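Local coordinates for protein pyridine synthase TbtD (Thermobispora bispora, PDB 5WA4) that probably forms the central pyridine ring of the thiopeptide thiomuracin by a formal [4+2] aza-cycloaddition on a peptide substrate that carries an N-terminal leader, at residues G205-L208 and R209-R213. Sequence-based numbering, arbitrary orientation.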
loop_
_atom_site.group_PDB
_atom_site.type_symbol
_atom_site.label_atom_id
_atom_site.label_comp_id
_atom_site.label_asym_id
_atom_site.label_seq_id
_atom_site.Cartn_x
_atom_site.Cartn_y
_atom_site.Cartn_z
ATOM N N GLY E 205 17.883 13.125 -6.191
ATOM C CA GLY E 205 18.568 11.993 -6.793
ATOM C C GLY E 205 18.949 12.178 -8.252
ATOM O O GLY E 205 20.125 12.030 -8.626
ATOM N N VAL E 206 17.950 12.500 -9.071
ATOM C CA VAL E 206 18.144 12.730 -10.500
ATOM C C VAL E 206 19.120 13.871 -10.789
ATOM O O VAL E 206 19.706 13.925 -11.870
ATOM C CB VAL E 206 16.797 13.021 -11.206
ATOM C CG1 VAL E 206 16.970 13.074 -12.728
ATOM C CG2 VAL E 206 15.787 11.952 -10.843
ATOM N N ARG E 207 19.323 14.785 -9.848
ATOM C CA ARG E 207 20.311 15.818 -10.118
ATOM C C ARG E 207 21.711 15.347 -9.718
ATOM O O ARG E 207 22.709 15.742 -10.322
ATOM C CB ARG E 207 19.959 17.136 -9.416
ATOM C CG ARG E 207 21.146 18.088 -9.244
ATOM C CD ARG E 207 20.743 19.543 -9.443
ATOM N NE ARG E 207 19.390 19.826 -8.959
ATOM C CZ ARG E 207 18.329 20.023 -9.743
ATOM N NH1 ARG E 207 18.451 19.980 -11.066
ATOM N NH2 ARG E 207 17.141 20.270 -9.200
ATOM N N LEU E 208 21.795 14.489 -8.712
ATOM C CA LEU E 208 23.104 14.014 -8.291
ATOM C C LEU E 208 23.568 12.891 -9.224
ATOM O O LEU E 208 24.774 12.652 -9.367
ATOM C CB LEU E 208 23.071 13.552 -6.835
ATOM C CG LEU E 208 24.412 13.140 -6.229
ATOM C CD1 LEU E 208 25.303 14.354 -6.052
ATOM C CD2 LEU E 208 24.175 12.438 -4.897
ATOM N N ARG E 209 22.611 12.225 -9.877
ATOM C CA ARG E 209 22.970 11.186 -10.834
ATOM C C ARG E 209 23.761 11.798 -11.961
ATOM O O ARG E 209 24.873 11.358 -12.249
ATOM C CB ARG E 209 21.756 10.455 -11.399
ATOM C CG ARG E 209 22.019 8.958 -11.509
ATOM C CD ARG E 209 21.150 8.245 -12.519
ATOM N NE ARG E 209 19.726 8.511 -12.368
ATOM C CZ ARG E 209 18.964 7.962 -11.430
ATOM N NH1 ARG E 209 19.503 7.128 -10.561
ATOM N NH2 ARG E 209 17.669 8.245 -11.356
ATOM N N GLU E 210 23.223 12.832 -12.592
ATOM C CA GLU E 210 23.904 13.317 -13.779
ATOM C C GLU E 210 25.149 14.055 -13.393
ATOM O O GLU E 210 26.047 14.181 -14.210
ATOM C CB GLU E 210 23.007 14.203 -14.601
ATOM C CG GLU E 210 22.069 13.348 -15.383
ATOM C CD GLU E 210 20.678 13.859 -15.239
ATOM O OE1 GLU E 210 20.511 15.099 -15.270
ATOM O OE2 GLU E 210 19.803 13.015 -14.922
ATOM N N LEU E 211 25.218 14.536 -12.156
ATOM C CA LEU E 211 26.477 15.076 -11.672
ATOM C C LEU E 211 27.528 13.959 -11.715
ATOM O O LEU E 211 28.682 14.189 -12.089
ATOM C CB LEU E 211 26.319 15.635 -10.266
ATOM C CG LEU E 211 25.883 17.097 -10.139
ATOM C CD1 LEU E 211 25.534 17.400 -8.679
ATOM C CD2 LEU E 211 26.964 18.057 -10.689
ATOM N N TRP E 212 27.101 12.745 -11.358
ATOM C CA TRP E 212 27.955 11.556 -11.385
ATOM C C TRP E 212 28.156 11.049 -12.815
ATOM O O TRP E 212 29.292 10.865 -13.235
ATOM C CB TRP E 212 27.369 10.453 -10.487
ATOM C CG TRP E 212 27.509 10.769 -9.005
ATOM C CD1 TRP E 212 28.187 11.819 -8.463
ATOM C CD2 TRP E 212 26.944 10.042 -7.895
ATOM N NE1 TRP E 212 28.089 11.792 -7.093
ATOM C CE2 TRP E 212 27.331 10.725 -6.719
ATOM C CE3 TRP E 212 26.163 8.889 -7.786
ATOM C CZ2 TRP E 212 26.962 10.281 -5.448
ATOM C CZ3 TRP E 212 25.791 8.453 -6.517
ATOM C CH2 TRP E 212 26.196 9.146 -5.368
ATOM N N ARG E 213 27.073 10.845 -13.567
ATOM C CA ARG E 213 27.187 10.424 -14.976
ATOM C C ARG E 213 28.030 11.415 -15.796
ATOM O O ARG E 213 28.666 11.020 -16.767
ATOM C CB ARG E 213 25.801 10.242 -15.635
ATOM C CG ARG E 213 24.764 9.539 -14.752
ATOM C CD ARG E 213 23.986 8.410 -15.416
ATOM N NE ARG E 213 22.586 8.696 -15.768
ATOM C CZ ARG E 213 21.608 7.781 -15.710
ATOM N NH1 ARG E 213 21.874 6.544 -15.279
ATOM N NH2 ARG E 213 20.357 8.089 -16.051
#
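Leu208 lies against one face of the Trp212 indole, one helical turn further on: Leu208 CG stands 4.2 Å from the centroid of the five-membered ring, 26° off the normal, a CH-pi contact. Leu208 CD2 reaches along to the six-membered ring, 3.6 Å from Trp212 CZ2, while Leu208 CD1 lies 4.0 Å from Leu211 CD1, where the two leucine side chains cross at about a right angle. This is i to i+3 and i to i+4 packing along one face of an alpha-helix. With CG anti to the backbone N (chi1 -175°), the Leu208 branch is set beside its own carbonyl carbon, on the side where Trp212 follows. The backbone sets this spacing, since Trp212 N donates to Leu208 O at 3.1 Å, and that carbonyl oxygen also sits over the rim of the indole face. Near the helix start, Arg209 N bonds to Gly205 O at 2.8 Å. Arg209 NH1 pairs with Glu196 OE1 of its own chain, NH2 with Glu196 OE2 of the second subunit. Leu211 and Trp212 each pack on an apolar side chain of the bound leader peptide. Helix 205-218 packs against helix 184-201 through Leu199, touched by Leu208, Arg209 and Trp212, and against helix 332-352, where the indole meets the His340 ring.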